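Local coordinates for peptide ABC transporter, peptide-binding protein (Thermus thermophilus, PDB 2D5W) that binds oligopeptides and probably delivers them to an ABC transporter for uptake, at residues G291-W296 with V555-L560; A261-S266 with P283-R288. All blocks are in the same frame, centred on the assembly; numbering follows the deposited sequence.

Both contacts lie at the periphery, their centres about 26 and 28 Å from that of the chain, and each is only partly buried. Contact 1 pairs two strands edge to edge, so backbone hydrogen bonds lead, with a salt bridge on one face; contact 2 sets one helix end against a short helix by apolar packing, with no hydrogen bond across. They join where two arginines of contact 1 reach the end of helix 255-264: Arg557 NH2 lies 2.7 Å from Gly265 O and Arg292 NH2 2.9 Å from Ile263 O, both hydrogen bonds. Leu285 of contact 2 also packs on Val555 and Ile295, so helix 283-286 covers the face bearing Phe293, opposite the salt bridge.

Contact 1 (G291-W296 with V555-L560); sequences GRFDIW and VVRKGL
Phe293 and Arg557 face each other as a non-hydrogen-bonded pair, and the phenylalanine side chain runs along its partner strand. Its CB lies 3.7 Å from Val555 CG1. With CG anti to the carbonyl carbon (chi1 -63°), the ring slants over the neighbouring backbone: CD2 comes to 3.3 Å from Arg557 N, and CE2 reaches Arg557 CB at 3.7 Å. CZ lies over one face of the Arg557 guanidinium, 3.6 Å from NH1, the two planes 49° apart. That guanidinium has its main partner in Asp268, a salt bridge through NE, while its NH1 donates to a water that also bonds Arg292 O.

One residue along, Asp294 and Val556 form the hydrogen-bonded pair. Asp294 N donates to Val556 O and Val556 N to Asp294 O, both at 2.9 Å and nearly straight. Lys558 N adds a third backbone bond to Arg292 O, approaching from above the carbonyl plane. On the Asp294 side, Lys558 stretches past Gly291, with CD near Gly291 C, bends at its last torsion and brings NZ to 3.2 Å from both Asp294 OD1 and OD2, a salt bridge whose hydrogen bonds are weak.

Beyond Arg557 the chain leaves the sheet in a type II turn to Leu560. Alternating hydrogen-bonded and non-hydrogen-bonded pairs are the hallmark of antiparallel strands, here where strands 293-308 and 544-557 meet in the mixed sheet of this family 5 solute-binding protein.

Contact 2 (A261-S266 with P283-R288); sequences AVIGGS and PQLVRR
Ile263 packs against Gln284, Leu285 and Arg288, joining the C-terminal end of helix 255-264 to the short helix 283-286. This is plain helix-to-helix packing at the periphery of the solute-binding protein fold. The nearest CA atoms, of Ile263 and Leu285, are 5.8 Å apart.

The apolar part is carried by the branches of Ile263, which points at the opposite segment. Its CG1 meets Leu285 CD1 at 3.7 Å, the two side chains meeting at a slant; in Leu285 chi1 174° and chi2 68° together bring CD1 to the isoleucine. Val262 CG1 adds a looser touch on the same methyl at 4.3 Å. Behind these, Leu285 also packs on Leu259 of the longer helix and on Val555 of the neighbouring strand, so its buried side chain is held between helix and sheet.

The second kind of contact sets methyls of Ile263 against the aliphatic stems and backbone of polar residues. Ile263 CG2 sits 3.7 Å from Arg288 CG, with the two side chains at about a right angle; the arginine then bends at chi2 and chi3 so that its stem folds round the methyl. Ile263 CD1 sits against the carbonyl Gln284 O at 3.3 Å and touches Gln284 CG at 3.8 Å, while the glutamine's amide leads away.

No hydrogen bond crosses the contact; within one segment Arg287 N bonds back to Pro283 O and Arg288 N to Leu285 O. Gly265 is the first residue past helix 255-264 to leave helical angles, with phi 101° and a weak bond from Gly265 N to Val262 O at 3.3 Å.

Contact 1 (G291-W296 with V555-L560)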
loop_
_atom_site.group_PDB
_atom_site.type_symbol
_atom_site.label_atom_id
_atom_site.label_comp_id
_atom_site.label_asym_id
_atom_site.label_seq_id
_atom_site.Cartn_x
_atom_site.Cartn_y
_atom_site.Cartn_z
ATOM N N GLY A 291 -13.929 -6.810 -29.785
ATOM C CA GLY A 291 -12.983 -7.664 -30.481
ATOM C C GLY A 291 -11.523 -7.421 -30.155
ATOM O O GLY A 291 -10.639 -8.023 -30.765
ATOM N N ARG A 292 -11.258 -6.561 -29.176
ATOM C CA ARG A 292 -9.885 -6.230 -28.820
ATOM C C ARG A 292 -9.548 -6.415 -27.346
ATOM O O ARG A 292 -8.545 -7.046 -27.014
ATOM C CB ARG A 292 -9.591 -4.781 -29.227
ATOM C CG ARG A 292 -9.853 -4.495 -30.699
ATOM C CD ARG A 292 -9.748 -3.006 -31.020
ATOM N NE ARG A 292 -8.377 -2.505 -30.965
ATOM C CZ ARG A 292 -7.948 -1.559 -30.133
ATOM N NH1 ARG A 292 -8.778 -0.997 -29.262
ATOM N NH2 ARG A 292 -6.687 -1.161 -30.188
ATOM N N PHE A 293 -10.384 -5.869 -26.468
ATOM C CA PHE A 293 -10.134 -5.951 -25.031
ATOM C C PHE A 293 -11.400 -6.141 -24.222
ATOM O O PHE A 293 -12.498 -5.839 -24.682
ATOM C CB PHE A 293 -9.486 -4.656 -24.511
ATOM C CG PHE A 293 -8.140 -4.360 -25.096
ATOM C CD1 PHE A 293 -8.016 -3.742 -26.338
ATOM C CD2 PHE A 293 -6.988 -4.699 -24.397
ATOM C CE1 PHE A 293 -6.760 -3.466 -26.873
ATOM C CE2 PHE A 293 -5.730 -4.429 -24.920
ATOM C CZ PHE A 293 -5.613 -3.813 -26.161
ATOM N N ASP A 294 -11.222 -6.640 -23.004
ATOM C CA ASP A 294 -12.316 -6.790 -22.058
ATOM C C ASP A 294 -12.006 -5.785 -20.953
ATOM O O ASP A 294 -10.840 -5.574 -20.601
ATOM C CB ASP A 294 -12.369 -8.203 -21.470
ATOM C CG ASP A 294 -12.901 -9.218 -22.459
ATOM O OD1 ASP A 294 -12.088 -9.938 -23.071
ATOM O OD2 ASP A 294 -14.137 -9.280 -22.633
ATOM N N ILE A 295 -13.044 -5.145 -20.431
ATOM C CA ILE A 295 -12.883 -4.164 -19.366
ATOM C C ILE A 295 -13.596 -4.686 -18.129
ATOM O O ILE A 295 -14.768 -5.058 -18.191
ATOM C CB ILE A 295 -13.495 -2.805 -19.762
ATOM C CG1 ILE A 295 -12.879 -2.327 -21.080
ATOM C CG2 ILE A 295 -13.257 -1.783 -18.651
ATOM C CD1 ILE A 295 -13.563 -1.112 -21.673
ATOM N N TRP A 296 -12.885 -4.716 -17.008
ATOM C CA TRP A 296 -13.432 -5.204 -15.746
ATOM C C TRP A 296 -13.243 -4.186 -14.635
ATOM O O TRP A 296 -12.303 -3.395 -14.668
ATOM C CB TRP A 296 -12.720 -6.486 -15.307
ATOM C CG TRP A 296 -12.656 -7.559 -16.335
ATOM C CD1 TRP A 296 -11.621 -7.828 -17.182
ATOM C CD2 TRP A 296 -13.663 -8.534 -16.606
ATOM N NE1 TRP A 296 -11.921 -8.921 -17.965
ATOM C CE2 TRP A 296 -13.169 -9.372 -17.629
ATOM C CE3 TRP A 296 -14.937 -8.785 -16.079
ATOM C CZ2 TRP A 296 -13.909 -10.446 -18.139
ATOM C CZ3 TRP A 296 -15.671 -9.851 -16.585
ATOM C CH2 TRP A 296 -15.153 -10.669 -17.605
ATOM N N VAL A 555 -8.083 -3.434 -18.077
ATOM C CA VAL A 555 -8.288 -3.578 -19.515
ATOM C C VAL A 555 -7.349 -4.707 -19.902
ATOM O O VAL A 555 -6.134 -4.608 -19.718
ATOM C CB VAL A 555 -7.928 -2.286 -20.268
ATOM C CG1 VAL A 555 -8.229 -2.450 -21.756
ATOM C CG2 VAL A 555 -8.728 -1.123 -19.695
ATOM N N VAL A 556 -7.918 -5.782 -20.438
ATOM C CA VAL A 556 -7.144 -6.970 -20.769
ATOM C C VAL A 556 -7.357 -7.425 -22.206
ATOM O O VAL A 556 -8.491 -7.632 -22.636
ATOM C CB VAL A 556 -7.530 -8.117 -19.804
ATOM C CG1 VAL A 556 -6.673 -9.343 -20.062
ATOM C CG2 VAL A 556 -7.385 -7.649 -18.360
ATOM N N ARG A 557 -6.266 -7.596 -22.943
ATOM C CA ARG A 557 -6.368 -8.026 -24.331
ATOM C C ARG A 557 -6.979 -9.413 -24.433
ATOM O O ARG A 557 -6.665 -10.307 -23.643
ATOM C CB ARG A 557 -4.995 -8.046 -25.003
ATOM C CG ARG A 557 -5.082 -8.209 -26.520
ATOM C CD ARG A 557 -3.743 -8.535 -27.154
ATOM N NE ARG A 557 -2.705 -7.556 -26.840
ATOM C CZ ARG A 557 -2.638 -6.327 -27.345
ATOM N NH1 ARG A 557 -3.553 -5.897 -28.205
ATOM N NH2 ARG A 557 -1.640 -5.528 -26.999
ATOM N N LYS A 558 -7.855 -9.596 -25.412
ATOM C CA LYS A 558 -8.472 -10.896 -25.604
ATOM C C LYS A 558 -7.378 -11.904 -25.917
ATOM O O LYS A 558 -6.421 -11.598 -26.629
ATOM C CB LYS A 558 -9.511 -10.825 -26.725
ATOM C CG LYS A 558 -10.720 -9.989 -26.320
ATOM C CD LYS A 558 -11.772 -9.892 -27.403
ATOM C CE LYS A 558 -12.978 -9.111 -26.903
ATOM N NZ LYS A 558 -13.700 -9.802 -25.792
ATOM N N GLY A 559 -7.503 -13.095 -25.344
ATOM C CA GLY A 559 -6.507 -14.127 -25.565
ATOM C C GLY A 559 -5.563 -14.308 -24.386
ATOM O O GLY A 559 -4.947 -15.362 -24.241
ATOM N N LEU A 560 -5.443 -13.287 -23.540
ATOM C CA LEU A 560 -4.567 -13.367 -22.373
ATOM C C LEU A 560 -5.338 -13.995 -21.224
ATOM O O LEU A 560 -6.374 -13.478 -20.818
ATOM C CB LEU A 560 -4.088 -11.971 -21.955
ATOM C CG LEU A 560 -3.063 -11.960 -20.812
ATOM C CD1 LEU A 560 -1.734 -12.514 -21.312
ATOM C CD2 LEU A 560 -2.873 -10.543 -20.291
HETATM O O HOH W 1 -6.295 -6.443 -29.249
HETATM O O HOH W 2 -9.667 -10.315 -22.290
#

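Contact 2 (A261-S266 with P283-R288)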
loop_
_atom_site.group_PDB
_atom_site.type_symbol
_atom_site.label_atom_id
_atom_site.label_comp_id
_atom_site.label_asym_id
_atom_site.label_seq_id
_atom_site.Cartn_x
_atom_site.Cartn_y
_atom_site.Cartn_z
ATOM N N ALA A 261 -2.799 5.433 -24.811
ATOM C CA ALA A 261 -1.924 4.315 -25.155
ATOM C C ALA A 261 -2.675 2.984 -25.044
ATOM O O ALA A 261 -2.535 2.102 -25.896
ATOM C CB ALA A 261 -0.695 4.312 -24.246
ATOM N N VAL A 262 -3.482 2.838 -24.000
ATOM C CA VAL A 262 -4.245 1.608 -23.810
ATOM C C VAL A 262 -5.248 1.411 -24.949
ATOM O O VAL A 262 -5.399 0.303 -25.470
ATOM C CB VAL A 262 -4.973 1.617 -22.444
ATOM C CG1 VAL A 262 -5.950 0.450 -22.354
ATOM C CG2 VAL A 262 -3.948 1.521 -21.316
ATOM N N ILE A 263 -5.925 2.483 -25.347
ATOM C CA ILE A 263 -6.885 2.390 -26.443
ATOM C C ILE A 263 -6.168 1.990 -27.735
ATOM O O ILE A 263 -6.706 1.230 -28.544
ATOM C CB ILE A 263 -7.604 3.740 -26.670
ATOM C CG1 ILE A 263 -8.467 4.082 -25.451
ATOM C CG2 ILE A 263 -8.459 3.678 -27.935
ATOM C CD1 ILE A 263 -9.043 5.480 -25.479
ATOM N N GLY A 264 -4.949 2.496 -27.909
ATOM C CA GLY A 264 -4.161 2.219 -29.102
ATOM C C GLY A 264 -3.851 0.764 -29.400
ATOM O O GLY A 264 -3.601 0.410 -30.555
ATOM N N GLY A 265 -3.822 -0.073 -28.368
ATOM C CA GLY A 265 -3.584 -1.491 -28.576
ATOM C C GLY A 265 -2.212 -2.077 -28.310
ATOM O O GLY A 265 -2.065 -3.297 -28.365
ATOM N N SER A 266 -1.209 -1.255 -28.019
ATOM C CA SER A 266 0.133 -1.789 -27.778
ATOM C C SER A 266 0.338 -2.329 -26.365
ATOM O O SER A 266 1.360 -2.954 -26.078
ATOM C CB SER A 266 1.198 -0.727 -28.080
ATOM O OG SER A 266 1.151 0.340 -27.153
ATOM N N PRO A 283 -16.312 6.676 -23.073
ATOM C CA PRO A 283 -16.666 6.199 -24.412
ATOM C C PRO A 283 -15.493 5.947 -25.355
ATOM O O PRO A 283 -15.537 5.016 -26.161
ATOM C CB PRO A 283 -17.614 7.285 -24.927
ATOM C CG PRO A 283 -17.147 8.512 -24.210
ATOM C CD PRO A 283 -16.898 8.002 -22.814
ATOM N N GLN A 284 -14.445 6.763 -25.264
ATOM C CA GLN A 284 -13.296 6.578 -26.143
ATOM C C GLN A 284 -12.626 5.224 -25.932
ATOM O O GLN A 284 -11.958 4.711 -26.833
ATOM C CB GLN A 284 -12.271 7.709 -25.969
ATOM C CG GLN A 284 -11.789 7.943 -24.553
ATOM C CD GLN A 284 -12.582 9.020 -23.839
ATOM O OE1 GLN A 284 -13.812 8.987 -23.808
ATOM N NE2 GLN A 284 -11.875 9.981 -23.252
ATOM N N LEU A 285 -12.801 4.646 -24.746
ATOM C CA LEU A 285 -12.228 3.335 -24.449
ATOM C C LEU A 285 -13.255 2.243 -24.727
ATOM O O LEU A 285 -12.976 1.282 -25.442
ATOM C CB LEU A 285 -11.792 3.248 -22.981
ATOM C CG LEU A 285 -11.303 1.868 -22.523
ATOM C CD1 LEU A 285 -9.983 1.524 -23.196
ATOM C CD2 LEU A 285 -11.143 1.864 -21.012
ATOM N N VAL A 286 -14.445 2.399 -24.161
ATOM C CA VAL A 286 -15.506 1.417 -24.333
ATOM C C VAL A 286 -15.837 1.134 -25.798
ATOM O O VAL A 286 -16.007 -0.021 -26.192
ATOM C CB VAL A 286 -16.783 1.866 -23.588
ATOM C CG1 VAL A 286 -17.928 0.903 -23.871
ATOM C CG2 VAL A 286 -16.506 1.929 -22.089
ATOM N N ARG A 287 -15.905 2.180 -26.612
ATOM C CA ARG A 287 -16.236 2.004 -28.020
ATOM C C ARG A 287 -15.119 1.386 -28.846
ATOM O O ARG A 287 -15.334 0.996 -29.990
ATOM C CB ARG A 287 -16.660 3.341 -28.622
ATOM C CG ARG A 287 -17.945 3.869 -28.014
ATOM C CD ARG A 287 -18.332 5.203 -28.607
ATOM N NE ARG A 287 -19.675 5.596 -28.196
ATOM C CZ ARG A 287 -20.365 6.586 -28.753
ATOM N NH1 ARG A 287 -21.583 6.870 -28.316
ATOM N NH2 ARG A 287 -19.836 7.291 -29.745
ATOM N N ARG A 288 -13.927 1.284 -28.267
ATOM C CA ARG A 288 -12.796 0.697 -28.975
ATOM C C ARG A 288 -12.471 -0.707 -28.461
ATOM O O ARG A 288 -11.556 -1.362 -28.963
ATOM C CB ARG A 288 -11.570 1.610 -28.846
ATOM C CG ARG A 288 -11.643 2.852 -29.721
ATOM C CD ARG A 288 -11.293 2.526 -31.168
ATOM N NE ARG A 288 -9.848 2.451 -31.374
ATOM C CZ ARG A 288 -9.219 1.445 -31.976
ATOM N NH1 ARG A 288 -7.901 1.476 -32.118
ATOM N NH2 ARG A 288 -9.904 0.403 -32.426
#